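Local coordinates for protein carboxylase (Deinococcus radiodurans, PDB 5H80) that probably carries out the ATP-dependent carboxylation of biotin, as the biotin carboxylase domain of a single-chain bacterial carboxylase, at residues M176-L186 with R198-L206; A152-I160 with F304-I315. All blocks are in the same frame, centred on the assembly; numbering follows the deposited sequence.

Contact 1 of 2, residues M176-L186 with R198-L206; sequences MQAQGGAPVML and RVVRQAGDL
Val200 O takes one hydrogen bond and is packed by carbon groups of 176-186. Val184 N donates to it at 3.1 Å, Pro183 CA adds a CA-H...O contact, and the methyl CE of Met176 lies 3.5 Å from the same oxygen. The return bond, from Val200 N to Val184 O, completes an antiparallel hydrogen-bonded pair, and Leu186 N donates to Arg198 O further along. These strands flank the unmodelled, glycine-rich 187-197, which by family probably corresponds to the flexible ATP-covering loop of ATP-grasp enzymes.

Val200 is wedged between three side chains. Its CG1 meets Met176 CE at 3.6 Å, while CG2 meets Leu186 CG at 3.9 Å. Val184 stands alongside, pointing the same way, with its CG1 3.8 Å from Val200 CB. Met176 reaches across from the end of helix 172-178 because its chain is extended, CG pointing away from the backbone N (chi1 173°). Leu206 borders this cluster more loosely, its CD2 near Met176 SD and its CD1 near Leu186 CD2. The other face of the strand pair carries Met185 and Val199, which also meet loosely, SD to CG2.

At the end away from 187-197, Pro183 CB lies over one face of the Arg201 guanidinium, whose NH2 also forms a salt bridge with Glu233. A water donates to Gly181 O at 2.8 Å and to Arg201 O at 2.7 Å, spanning the point where the strands diverge beside the type I' turn Gln179-Ala182. The chemistry thus divides by position: a short run of backbone bonds fixes the register, apolar groups tie it to helix 172-178 on the Val184-Val200 face, and the water, giving one proton to each carbonyl, joins two acceptors that could not bond to each other.

Contact 2 of 2, residues A152-I160 with F304-I315; sequences AQRLGVPVI and FLVTPGGDFYFI
Phe314 and Val157 meet at the apolar centre, where the chain leaving helix 145-154 packs on the hairpin of strands 299-306 and 312-318, in the antiparallel sheet of an ATP-grasp fold. Val157 CG1 lies 3.7 Å from Phe314 CB and also comes to the edge of the Phe304 ring. Ala152 CB, from the last turn of the helix, touches Phe314 CD2 at 3.8 Å. A Schellman motif at Gly156 ends that helix and turns the chain toward the hairpin.

Further along, Ile160 crosses Tyr313 at about a right angle, CG1 to CB at 3.7 Å. With CG1 anti to the carbonyl carbon (chi1 -66°) and the chain extended beyond it, CD1 reaches Ile315 CG2 and Leu305 CD1. The Tyr313 ring turns its edge to the backbone carbon of Val159. Pro158 rests its CD near Phe312 CE1, whose ring also touches helix 277-293.

On the protein side the polar edge is all backbone. A water accepts from Ile160 N at 3.2 Å; its approach to Phe314 O is short and doubtful. Phe314 N donates to Pro158 O at 2.8 Å (N-H...O 162°), and Tyr313 CA adds a CA-H...O contact to that oxygen.

Contact 1 is nested within the chain loop closed by contact 2, and the helices that enter them, 145-154 and 172-178, follow each other in sequence. Their centres lie 21 Å apart and their nearest atoms about 7 Å apart, without touching. The chain at 231-233 joins them: Leu231 and Glu233 meet Pro183 of contact 1, whereas Ile232 packs on Ile160, Leu305 and Tyr313 of contact 2. Both lie in the ATP-binding region of the family. Contact 1 is the more peripheral, its centre about 30 Å from the centre of the chain, against about 19 Å for the centre of contact 2. The disorder of 187-197, between the strands of contact 1, is consistent with a mobile lid as in ATP-grasp relatives.

Contact 1 of 2, residues M176-L186 with R198-L206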
ATOM      1  N   MET A 176      17.141 -25.222 -38.991  1.00 46.26           N
ATOM      2  CA  MET A 176      15.756 -25.754 -38.949  1.00 50.43           C
ATOM      3  C   MET A 176      15.672 -27.275 -39.142  1.00 50.44           C
ATOM      4  O   MET A 176      14.940 -27.995 -38.390  1.00 44.87           O
ATOM      5  CB  MET A 176      14.895 -24.994 -39.932  1.00 51.04           C
ATOM      6  CG  MET A 176      13.509 -25.535 -40.114  1.00 53.45           C
ATOM      7  SD  MET A 176      12.374 -24.352 -40.802  1.00 58.93           S
ATOM      8  CE  MET A 176      10.804 -24.941 -40.147  1.00 61.32           C
ATOM      9  N   GLN A 177      16.458 -27.785 -40.089  1.00 52.51           N
ATOM     10  CA  GLN A 177      16.651 -29.205 -40.203  1.00 54.60           C
ATOM     11  C   GLN A 177      17.308 -29.735 -38.929  1.00 48.94           C
ATOM     12  O   GLN A 177      16.943 -30.794 -38.465  1.00 54.42           O
ATOM     13  CB  GLN A 177      17.424 -29.602 -41.480  1.00 54.61           C
ATOM     14  CG  GLN A 177      17.292 -31.084 -41.792  1.00 56.43           C
ATOM     15  CD  GLN A 177      18.042 -31.533 -43.044  1.00 64.37           C
ATOM     16  OE1 GLN A 177      17.705 -31.144 -44.185  1.00 66.50           O
ATOM     17  NE2 GLN A 177      19.047 -32.382 -42.846  1.00 58.45           N
ATOM     18  N   ALA A 178      18.258 -29.009 -38.330  1.00 56.71           N
ATOM     19  CA  ALA A 178      18.853 -29.488 -37.068  1.00 46.70           C
ATOM     20  C   ALA A 178      17.882 -29.423 -35.857  1.00 43.68           C
ATOM     21  O   ALA A 178      18.095 -30.118 -34.877  1.00 45.84           O
ATOM     22  CB  ALA A 178      20.146 -28.757 -36.742  1.00 50.24           C
ATOM     23  N   GLN A 179      16.830 -28.615 -35.939  1.00 42.34           N
ATOM     24  CA  GLN A 179      15.742 -28.686 -34.903  1.00 46.47           C
ATOM     25  C   GLN A 179      14.734 -29.875 -35.063  1.00 43.65           C
ATOM     26  O   GLN A 179      13.797 -30.015 -34.299  1.00 42.68           O
ATOM     27  CB  GLN A 179      15.037 -27.334 -34.795  1.00 48.24           C
ATOM     28  CG  GLN A 179      15.990 -26.184 -34.498  1.00 49.37           C
ATOM     29  CD  GLN A 179      16.928 -26.493 -33.343  1.00 54.79           C
ATOM     30  OE1 GLN A 179      16.554 -26.369 -32.169  1.00 48.82           O
ATOM     31  NE2 GLN A 179      18.152 -26.903 -33.663  1.00 64.15           N
ATOM     32  N   GLY A 180      14.924 -30.760 -36.031  1.00 46.44           N
ATOM     33  CA  GLY A 180      14.210 -32.042 -35.997  1.00 40.01           C
ATOM     34  C   GLY A 180      12.711 -32.037 -36.175  1.00 37.68           C
ATOM     35  O   GLY A 180      12.036 -32.989 -35.764  1.00 38.28           O
ATOM     36  N   GLY A 181      12.161 -31.021 -36.820  1.00 37.88           N
ATOM     37  CA  GLY A 181      10.740 -30.892 -36.946  1.00 38.96           C
ATOM     38  C   GLY A 181      10.165 -29.860 -35.979  1.00 37.30           C
ATOM     39  O   GLY A 181       9.028 -29.430 -36.126  1.00 43.48           O
ATOM     40  N   ALA A 182      10.957 -29.457 -34.992  1.00 34.18           N
ATOM     41  CA  ALA A 182      10.513 -28.410 -34.077  1.00 33.89           C
ATOM     42  C   ALA A 182      10.450 -27.060 -34.791  1.00 36.44           C
ATOM     43  O   ALA A 182      11.286 -26.838 -35.612  1.00 34.49           O
ATOM     44  CB  ALA A 182      11.464 -28.343 -32.905  1.00 29.52           C
ATOM     45  N   PRO A 183       9.498 -26.177 -34.455  1.00 37.40           N
ATOM     46  CA  PRO A 183       9.368 -24.840 -35.074  1.00 35.79           C
ATOM     47  C   PRO A 183      10.467 -23.864 -34.676  1.00 38.70           C
ATOM     48  O   PRO A 183      11.210 -24.019 -33.659  1.00 37.48           O
ATOM     49  CB  PRO A 183       8.001 -24.318 -34.579  1.00 36.05           C
ATOM     50  CG  PRO A 183       7.647 -25.204 -33.366  1.00 42.20           C
ATOM     51  CD  PRO A 183       8.366 -26.476 -33.528  1.00 37.08           C
ATOM     52  N   VAL A 184      10.544 -22.812 -35.475  1.00 37.60           N
ATOM     53  CA  VAL A 184      11.589 -21.856 -35.423  1.00 46.99           C
ATOM     54  C   VAL A 184      10.956 -20.458 -35.642  1.00 39.03           C
ATOM     55  O   VAL A 184       9.821 -20.280 -36.166  1.00 38.65           O
ATOM     56  CB  VAL A 184      12.669 -22.338 -36.438  1.00 47.80           C
ATOM     57  CG1 VAL A 184      12.267 -21.945 -37.849  1.00 52.27           C
ATOM     58  CG2 VAL A 184      14.019 -21.792 -36.105  1.00 53.80           C
ATOM     59  N   MET A 185      11.588 -19.435 -35.068  1.00 41.20           N
ATOM     60  CA  MET A 185      11.078 -18.081 -35.213  1.00 46.36           C
ATOM     61  C   MET A 185      12.108 -17.377 -36.090  1.00 48.61           C
ATOM     62  O   MET A 185      13.316 -17.617 -35.931  1.00 40.60           O
ATOM     63  CB  MET A 185      10.980 -17.405 -33.831  1.00 47.92           C
ATOM     64  CG  MET A 185      10.675 -15.917 -33.885  1.00 60.37           C
ATOM     65  SD  MET A 185       8.972 -15.575 -33.443  1.00 81.62           S
ATOM     66  CE  MET A 185       9.203 -15.111 -31.718  1.00 79.39           C
ATOM     67  N   LEU A 186      11.625 -16.583 -37.041  1.00 46.87           N
ATOM     68  CA  LEU A 186      12.465 -15.531 -37.666  1.00 49.35           C
ATOM     69  C   LEU A 186      12.299 -14.214 -36.946  1.00 39.58           C
ATOM     70  O   LEU A 186      13.315 -13.558 -36.796  1.00 40.19           O
ATOM     71  CB  LEU A 186      12.120 -15.284 -39.114  1.00 49.36           C
ATOM     72  CG  LEU A 186      12.042 -16.536 -39.958  1.00 45.70           C
ATOM     73  CD1 LEU A 186      11.645 -16.069 -41.337  1.00 44.21           C
ATOM     74  CD2 LEU A 186      13.352 -17.311 -39.936  1.00 44.84           C
ATOM     75  N   ARG A 198       8.934 -14.159 -38.344  1.00 69.50           N
ATOM     76  CA  ARG A 198       7.733 -14.992 -38.333  1.00 70.07           C
ATOM     77  C   ARG A 198       8.032 -16.441 -37.894  1.00 51.97           C
ATOM     78  O   ARG A 198       9.191 -16.874 -37.901  1.00 55.61           O
ATOM     79  CB  ARG A 198       7.053 -14.965 -39.704  1.00 74.83           C
ATOM     80  CG  ARG A 198       6.156 -13.744 -39.872  1.00 89.24           C
ATOM     81  CD  ARG A 198       5.747 -13.469 -41.319  1.00 98.15           C
ATOM     82  NE  ARG A 198       5.418 -12.046 -41.520  1.00102.77           N
ATOM     83  CZ  ARG A 198       4.289 -11.431 -41.135  1.00 99.82           C
ATOM     84  NH1 ARG A 198       3.304 -12.090 -40.515  1.00 95.02           N
ATOM     85  NH2 ARG A 198       4.138 -10.124 -41.375  1.00 92.75           N
ATOM     86  N   VAL A 199       6.968 -17.151 -37.518  1.00 61.21           N
ATOM     87  CA  VAL A 199       6.988 -18.569 -37.083  1.00 53.04           C
ATOM     88  C   VAL A 199       6.967 -19.484 -38.326  1.00 55.52           C
ATOM     89  O   VAL A 199       6.021 -19.413 -39.116  1.00 55.23           O
ATOM     90  CB  VAL A 199       5.739 -18.889 -36.206  1.00 57.32           C
ATOM     91  CG1 VAL A 199       5.716 -20.358 -35.748  1.00 51.45           C
ATOM     92  CG2 VAL A 199       5.707 -17.970 -34.987  1.00 63.13           C
ATOM     93  N   VAL A 200       8.004 -20.305 -38.495  1.00 45.66           N
ATOM     94  CA  VAL A 200       8.120 -21.284 -39.573  1.00 47.83           C
ATOM     95  C   VAL A 200       7.985 -22.660 -38.915  1.00 40.25           C
ATOM     96  O   VAL A 200       8.796 -23.005 -38.025  1.00 42.35           O
ATOM     97  CB  VAL A 200       9.491 -21.239 -40.306  1.00 48.07           C
ATOM     98  CG1 VAL A 200       9.402 -21.987 -41.640  1.00 46.41           C
ATOM     99  CG2 VAL A 200       9.913 -19.795 -40.569  1.00 52.32           C
ATOM    100  N   ARG A 201       6.951 -23.385 -39.322  1.00 47.68           N
ATOM    101  CA  ARG A 201       6.672 -24.715 -38.776  1.00 46.88           C
ATOM    102  C   ARG A 201       7.147 -25.887 -39.648  1.00 44.52           C
ATOM    103  O   ARG A 201       7.442 -26.922 -39.109  1.00 43.14           O
ATOM    104  CB  ARG A 201       5.206 -24.819 -38.390  1.00 46.04           C
ATOM    105  CG  ARG A 201       4.818 -23.744 -37.388  1.00 47.85           C
ATOM    106  CD  ARG A 201       3.457 -23.920 -36.734  1.00 54.48           C
ATOM    107  NE  ARG A 201       3.665 -24.296 -35.343  1.00 65.16           N
ATOM    108  CZ  ARG A 201       3.501 -23.524 -34.261  1.00 61.19           C
ATOM    109  NH1 ARG A 201       3.026 -22.273 -34.312  1.00 59.74           N
ATOM    110  NH2 ARG A 201       3.793 -24.049 -33.081  1.00 66.20           N
ATOM    111  N   GLN A 202       7.283 -25.702 -40.964  1.00 41.71           N
ATOM    112  CA  GLN A 202       7.624 -26.764 -41.932  1.00 47.28           C
ATOM    113  C   GLN A 202       8.818 -26.390 -42.777  1.00 42.06           C
ATOM    114  O   GLN A 202       8.869 -25.250 -43.239  1.00 53.58           O
ATOM    115  CB  GLN A 202       6.499 -26.865 -42.924  1.00 51.72           C
ATOM    116  CG  GLN A 202       5.182 -27.284 -42.347  1.00 56.48           C
ATOM    117  CD  GLN A 202       4.478 -28.224 -43.273  1.00 54.53           C
ATOM    118  OE1 GLN A 202       5.121 -29.026 -43.959  1.00 61.37           O
ATOM    119  NE2 GLN A 202       3.162 -28.156 -43.292  1.00 58.57           N
ATOM    120  N   ALA A 203       9.729 -27.316 -43.052  1.00 46.31           N
ATOM    121  CA  ALA A 203      10.921 -26.988 -43.894  1.00 51.04           C
ATOM    122  C   ALA A 203      10.510 -26.440 -45.292  1.00 50.04           C
ATOM    123  O   ALA A 203      11.189 -25.584 -45.859  1.00 56.51           O
ATOM    124  CB  ALA A 203      11.857 -28.191 -44.024  1.00 55.24           C
ATOM    125  N   GLY A 204       9.360 -26.885 -45.800  1.00 55.80           N
ATOM    126  CA  GLY A 204       8.765 -26.354 -47.044  1.00 57.04           C
ATOM    127  C   GLY A 204       8.348 -24.886 -47.000  1.00 60.28           C
ATOM    128  O   GLY A 204       8.565 -24.152 -47.969  1.00 52.83           O
ATOM    129  N   ASP A 205       7.768 -24.453 -45.876  1.00 62.84           N
ATOM    130  CA  ASP A 205       7.224 -23.087 -45.724  1.00 57.59           C
ATOM    131  C   ASP A 205       8.326 -22.007 -45.549  1.00 57.56           C
ATOM    132  O   ASP A 205       8.017 -20.811 -45.446  1.00 55.13           O
ATOM    133  CB  ASP A 205       6.265 -23.032 -44.507  1.00 58.29           C
ATOM    134  CG  ASP A 205       4.919 -23.748 -44.736  1.00 65.48           C
ATOM    135  OD1 ASP A 205       4.703 -24.312 -45.819  1.00 67.12           O
ATOM    136  OD2 ASP A 205       4.061 -23.750 -43.806  1.00 70.43           O
ATOM    137  N   LEU A 206       9.602 -22.395 -45.505  1.00 57.78           N
ATOM    138  CA  LEU A 206      10.637 -21.458 -45.059  1.00 56.12           C
ATOM    139  C   LEU A 206      10.886 -20.275 -46.026  1.00 67.44           C
ATOM    140  O   LEU A 206      10.744 -19.101 -45.624  1.00 74.26           O
ATOM    141  CB  LEU A 206      11.934 -22.206 -44.723  1.00 49.45           C
ATOM    142  CG  LEU A 206      13.060 -21.284 -44.249  1.00 43.12           C
ATOM    143  CD1 LEU A 206      12.683 -20.309 -43.089  1.00 38.25           C
ATOM    144  CD2 LEU A 206      14.344 -22.002 -43.929  1.00 39.34           C
TER
HETATM  145  O   HOH W   1       7.299 -27.204 -36.447  1.00 39.38           O

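Contact 2 of 2, residues A152-I160 with F304-I315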
ATOM      1  N   ALA A 152      26.803 -14.927 -21.723  1.00 30.94           N
ATOM      2  CA  ALA A 152      26.033 -16.004 -21.095  1.00 28.70           C
ATOM      3  C   ALA A 152      26.777 -17.358 -21.288  1.00 38.42           C
ATOM      4  O   ALA A 152      27.085 -18.071 -20.342  1.00 33.96           O
ATOM      5  CB  ALA A 152      24.651 -16.052 -21.644  1.00 29.72           C
ATOM      6  N   GLN A 153      27.138 -17.635 -22.542  1.00 36.20           N
ATOM      7  CA  GLN A 153      27.817 -18.867 -22.908  1.00 41.14           C
ATOM      8  C   GLN A 153      29.116 -19.084 -22.163  1.00 35.56           C
ATOM      9  O   GLN A 153      29.337 -20.183 -21.715  1.00 38.93           O
ATOM     10  CB  GLN A 153      28.092 -18.902 -24.381  1.00 39.38           C
ATOM     11  CG  GLN A 153      26.841 -19.099 -25.207  1.00 40.33           C
ATOM     12  CD  GLN A 153      27.128 -18.993 -26.650  1.00 45.12           C
ATOM     13  OE1 GLN A 153      27.980 -18.224 -27.051  1.00 42.99           O
ATOM     14  NE2 GLN A 153      26.414 -19.738 -27.438  1.00 37.63           N
ATOM     15  N   ARG A 154      29.951 -18.047 -21.993  1.00 34.75           N
ATOM     16  CA  ARG A 154      31.209 -18.139 -21.242  1.00 38.94           C
ATOM     17  C   ARG A 154      31.051 -18.391 -19.733  1.00 38.03           C
ATOM     18  O   ARG A 154      31.846 -19.054 -19.102  1.00 38.52           O
ATOM     19  CB  ARG A 154      32.061 -16.868 -21.537  1.00 43.75           C
ATOM     20  CG  ARG A 154      32.506 -16.806 -23.007  1.00 49.63           C
ATOM     21  CD  ARG A 154      33.503 -15.694 -23.357  1.00 58.36           C
ATOM     22  NE  ARG A 154      32.855 -14.580 -24.074  1.00 68.72           N
ATOM     23  CZ  ARG A 154      32.376 -13.462 -23.518  1.00 59.57           C
ATOM     24  NH1 ARG A 154      32.480 -13.224 -22.221  1.00 61.10           N
ATOM     25  NH2 ARG A 154      31.800 -12.565 -24.279  1.00 59.43           N
ATOM     26  N   LEU A 155      29.953 -17.928 -19.178  1.00 34.93           N
ATOM     27  CA  LEU A 155      29.557 -18.239 -17.799  1.00 35.60           C
ATOM     28  C   LEU A 155      28.773 -19.513 -17.562  1.00 37.93           C
ATOM     29  O   LEU A 155      28.375 -19.788 -16.406  1.00 40.66           O
ATOM     30  CB  LEU A 155      28.739 -17.001 -17.230  1.00 32.09           C
ATOM     31  CG  LEU A 155      29.379 -15.839 -16.459  1.00 40.90           C
ATOM     32  CD1 LEU A 155      30.863 -15.778 -16.496  1.00 36.74           C
ATOM     33  CD2 LEU A 155      28.721 -14.496 -16.838  1.00 37.03           C
ATOM     34  N   GLY A 156      28.505 -20.314 -18.586  1.00 36.54           N
ATOM     35  CA  GLY A 156      27.701 -21.527 -18.378  1.00 33.55           C
ATOM     36  C   GLY A 156      26.174 -21.364 -18.314  1.00 31.70           C
ATOM     37  O   GLY A 156      25.435 -22.336 -18.049  1.00 34.32           O
ATOM     38  N   VAL A 157      25.671 -20.142 -18.638  1.00 32.18           N
ATOM     39  CA  VAL A 157      24.273 -19.807 -18.563  1.00 34.06           C
ATOM     40  C   VAL A 157      23.651 -20.201 -19.907  1.00 31.02           C
ATOM     41  O   VAL A 157      24.079 -19.686 -20.992  1.00 32.27           O
ATOM     42  CB  VAL A 157      24.012 -18.290 -18.251  1.00 31.62           C
ATOM     43  CG1 VAL A 157      22.538 -18.003 -18.332  1.00 35.14           C
ATOM     44  CG2 VAL A 157      24.598 -17.852 -16.910  1.00 33.77           C
ATOM     45  N   PRO A 158      22.611 -21.093 -19.900  1.00 29.97           N
ATOM     46  CA  PRO A 158      22.014 -21.528 -21.148  1.00 31.79           C
ATOM     47  C   PRO A 158      21.309 -20.463 -21.878  1.00 31.64           C
ATOM     48  O   PRO A 158      20.703 -19.577 -21.223  1.00 32.32           O
ATOM     49  CB  PRO A 158      21.013 -22.611 -20.764  1.00 32.13           C
ATOM     50  CG  PRO A 158      21.261 -22.907 -19.369  1.00 37.30           C
ATOM     51  CD  PRO A 158      21.889 -21.708 -18.761  1.00 36.30           C
ATOM     52  N   VAL A 159      21.511 -20.493 -23.203  1.00 31.09           N
ATOM     53  CA  VAL A 159      20.774 -19.686 -24.154  1.00 33.29           C
ATOM     54  C   VAL A 159      20.036 -20.521 -25.217  1.00 30.48           C
ATOM     55  O   VAL A 159      20.405 -21.672 -25.494  1.00 30.30           O
ATOM     56  CB  VAL A 159      21.692 -18.620 -24.834  1.00 31.71           C
ATOM     57  CG1 VAL A 159      22.481 -17.791 -23.831  1.00 33.05           C
ATOM     58  CG2 VAL A 159      22.700 -19.317 -25.749  1.00 37.94           C
ATOM     59  N   ILE A 160      19.069 -19.904 -25.834  1.00 29.83           N
ATOM     60  CA  ILE A 160      18.215 -20.518 -26.786  1.00 34.51           C
ATOM     61  C   ILE A 160      19.061 -20.930 -28.002  1.00 45.75           C
ATOM     62  O   ILE A 160      19.942 -20.159 -28.420  1.00 50.35           O
ATOM     63  CB  ILE A 160      17.060 -19.653 -27.238  1.00 35.71           C
ATOM     64  CG1 ILE A 160      16.091 -19.403 -26.058  1.00 32.14           C
ATOM     65  CG2 ILE A 160      16.273 -20.372 -28.325  1.00 33.83           C
ATOM     66  CD1 ILE A 160      14.879 -18.566 -26.387  1.00 34.55           C
ATOM     67  N   PHE A 304      14.310 -14.852 -18.327  1.00 23.26           N
ATOM     68  CA  PHE A 304      14.470 -16.248 -18.748  1.00 23.44           C
ATOM     69  C   PHE A 304      13.131 -16.837 -19.197  1.00 26.24           C
ATOM     70  O   PHE A 304      12.061 -16.430 -18.745  1.00 23.87           O
ATOM     71  CB  PHE A 304      14.985 -17.105 -17.579  1.00 21.58           C
ATOM     72  CG  PHE A 304      16.242 -16.661 -16.997  1.00 21.13           C
ATOM     73  CD1 PHE A 304      17.498 -17.190 -17.396  1.00 22.64           C
ATOM     74  CD2 PHE A 304      16.268 -15.688 -15.954  1.00 22.84           C
ATOM     75  CE1 PHE A 304      18.644 -16.847 -16.846  1.00 21.40           C
ATOM     76  CE2 PHE A 304      17.514 -15.287 -15.361  1.00 24.03           C
ATOM     77  CZ  PHE A 304      18.731 -15.837 -15.841  1.00 25.33           C
ATOM     78  N   LEU A 305      13.219 -17.820 -20.099  1.00 23.53           N
ATOM     79  CA  LEU A 305      12.154 -18.761 -20.365  1.00 27.02           C
ATOM     80  C   LEU A 305      12.496 -20.066 -19.633  1.00 23.97           C
ATOM     81  O   LEU A 305      13.653 -20.555 -19.641  1.00 23.66           O
ATOM     82  CB  LEU A 305      11.965 -19.055 -21.871  1.00 25.19           C
ATOM     83  CG  LEU A 305      11.580 -17.835 -22.742  1.00 27.26           C
ATOM     84  CD1 LEU A 305      11.478 -18.304 -24.189  1.00 30.90           C
ATOM     85  CD2 LEU A 305      10.336 -17.211 -22.186  1.00 24.86           C
ATOM     86  N   VAL A 306      11.479 -20.604 -18.939  1.00 20.97           N
ATOM     87  CA  VAL A 306      11.632 -21.729 -18.118  1.00 22.70           C
ATOM     88  C   VAL A 306      10.573 -22.822 -18.442  1.00 22.07           C
ATOM     89  O   VAL A 306       9.344 -22.546 -18.537  1.00 24.59           O
ATOM     90  CB  VAL A 306      11.492 -21.274 -16.580  1.00 23.62           C
ATOM     91  CG1 VAL A 306      11.677 -22.466 -15.627  1.00 27.33           C
ATOM     92  CG2 VAL A 306      12.440 -20.139 -16.206  1.00 25.37           C
ATOM     93  N   THR A 307      11.060 -24.074 -18.712  1.00 24.01           N
ATOM     94  CA  THR A 307      10.268 -25.145 -19.216  1.00 23.97           C
ATOM     95  C   THR A 307       9.587 -25.747 -17.911  1.00 19.90           C
ATOM     96  O   THR A 307      10.110 -25.501 -16.830  1.00 21.73           O
ATOM     97  CB  THR A 307      11.111 -26.293 -19.822  1.00 25.50           C
ATOM     98  OG1 THR A 307      11.893 -26.984 -18.849  1.00 29.55           O
ATOM     99  CG2 THR A 307      11.939 -25.733 -20.969  1.00 28.07           C
ATOM    100  N   PRO A 308       8.574 -26.604 -18.115  1.00 24.19           N
ATOM    101  CA  PRO A 308       7.816 -27.130 -16.969  1.00 24.39           C
ATOM    102  C   PRO A 308       8.669 -27.870 -15.986  1.00 23.39           C
ATOM    103  O   PRO A 308       8.427 -27.761 -14.785  1.00 29.53           O
ATOM    104  CB  PRO A 308       6.713 -27.977 -17.680  1.00 24.42           C
ATOM    105  CG  PRO A 308       6.533 -27.223 -18.936  1.00 26.25           C
ATOM    106  CD  PRO A 308       7.903 -26.912 -19.356  1.00 25.03           C
ATOM    107  N   GLY A 309       9.753 -28.530 -16.439  1.00 25.22           N
ATOM    108  CA  GLY A 309      10.660 -29.304 -15.634  1.00 24.88           C
ATOM    109  C   GLY A 309      11.838 -28.500 -15.072  1.00 25.29           C
ATOM    110  O   GLY A 309      12.680 -29.034 -14.375  1.00 25.69           O
ATOM    111  N   GLY A 310      11.895 -27.215 -15.422  1.00 25.46           N
ATOM    112  CA  GLY A 310      12.821 -26.281 -14.810  1.00 27.68           C
ATOM    113  C   GLY A 310      14.142 -26.095 -15.594  1.00 24.67           C
ATOM    114  O   GLY A 310      15.052 -25.444 -15.112  1.00 29.55           O
ATOM    115  N   ASP A 311      14.238 -26.576 -16.812  1.00 24.49           N
ATOM    116  CA  ASP A 311      15.215 -26.015 -17.723  1.00 25.78           C
ATOM    117  C   ASP A 311      14.977 -24.525 -17.926  1.00 20.94           C
ATOM    118  O   ASP A 311      13.831 -24.056 -18.100  1.00 25.61           O
ATOM    119  CB  ASP A 311      15.167 -26.738 -19.117  1.00 24.63           C
ATOM    120  CG  ASP A 311      15.781 -28.155 -19.075  1.00 25.58           C
ATOM    121  OD1 ASP A 311      16.607 -28.522 -18.193  1.00 24.45           O
ATOM    122  OD2 ASP A 311      15.364 -28.947 -19.946  1.00 26.23           O
ATOM    123  N   PHE A 312      16.061 -23.795 -18.048  1.00 22.19           N
ATOM    124  CA  PHE A 312      15.907 -22.294 -18.324  1.00 22.38           C
ATOM    125  C   PHE A 312      16.853 -21.805 -19.450  1.00 26.23           C
ATOM    126  O   PHE A 312      17.938 -22.433 -19.684  1.00 31.18           O
ATOM    127  CB  PHE A 312      15.953 -21.439 -17.022  1.00 24.65           C
ATOM    128  CG  PHE A 312      17.197 -21.538 -16.256  1.00 24.19           C
ATOM    129  CD1 PHE A 312      18.330 -20.762 -16.548  1.00 26.52           C
ATOM    130  CD2 PHE A 312      17.390 -22.551 -15.293  1.00 26.61           C
ATOM    131  CE1 PHE A 312      19.515 -20.873 -15.827  1.00 30.41           C
ATOM    132  CE2 PHE A 312      18.562 -22.662 -14.590  1.00 34.94           C
ATOM    133  CZ  PHE A 312      19.669 -21.828 -14.848  1.00 34.52           C
ATOM    134  N   TYR A 313      16.467 -20.712 -20.071  1.00 27.12           N
ATOM    135  CA  TYR A 313      17.224 -20.075 -21.195  1.00 25.08           C
ATOM    136  C   TYR A 313      17.218 -18.573 -20.906  1.00 25.63           C
ATOM    137  O   TYR A 313      16.088 -18.027 -20.790  1.00 23.47           O
ATOM    138  CB  TYR A 313      16.521 -20.331 -22.478  1.00 27.88           C
ATOM    139  CG  TYR A 313      16.429 -21.789 -22.771  1.00 29.85           C
ATOM    140  CD1 TYR A 313      17.511 -22.442 -23.288  1.00 29.57           C
ATOM    141  CD2 TYR A 313      15.294 -22.521 -22.459  1.00 30.42           C
ATOM    142  CE1 TYR A 313      17.469 -23.818 -23.589  1.00 35.10           C
ATOM    143  CE2 TYR A 313      15.251 -23.923 -22.680  1.00 37.84           C
ATOM    144  CZ  TYR A 313      16.372 -24.541 -23.230  1.00 35.06           C
ATOM    145  OH  TYR A 313      16.431 -25.886 -23.490  1.00 44.92           O
ATOM    146  N   PHE A 314      18.411 -18.014 -20.813  1.00 23.21           N
ATOM    147  CA  PHE A 314      18.602 -16.528 -20.778  1.00 24.42           C
ATOM    148  C   PHE A 314      18.137 -15.901 -22.075  1.00 28.79           C
ATOM    149  O   PHE A 314      18.615 -16.283 -23.170  1.00 26.58           O
ATOM    150  CB  PHE A 314      20.050 -16.229 -20.424  1.00 23.16           C
ATOM    151  CG  PHE A 314      20.395 -14.771 -20.572  1.00 30.61           C
ATOM    152  CD1 PHE A 314      19.794 -13.839 -19.757  1.00 31.63           C
ATOM    153  CD2 PHE A 314      21.304 -14.340 -21.532  1.00 30.83           C
ATOM    154  CE1 PHE A 314      20.070 -12.486 -19.879  1.00 34.26           C
ATOM    155  CE2 PHE A 314      21.636 -12.983 -21.603  1.00 31.80           C
ATOM    156  CZ  PHE A 314      20.990 -12.060 -20.801  1.00 31.95           C
ATOM    157  N   ILE A 315      17.221 -14.944 -22.027  1.00 21.83           N
ATOM    158  CA  ILE A 315      16.663 -14.270 -23.183  1.00 25.33           C
ATOM    159  C   ILE A 315      17.012 -12.803 -23.255  1.00 32.88           C
ATOM    160  O   ILE A 315      17.078 -12.333 -24.364  1.00 32.15           O
ATOM    161  CB  ILE A 315      15.157 -14.460 -23.469  1.00 32.69           C
ATOM    162  CG1 ILE A 315      14.179 -13.914 -22.403  1.00 33.64           C
ATOM    163  CG2 ILE A 315      14.857 -15.934 -23.754  1.00 33.63           C
ATOM    164  CD1 ILE A 315      12.697 -13.828 -22.838  1.00 36.08           C
TER
HETATM  165  O   HOH W   2      18.733 -16.775 -25.596  1.00 34.34           O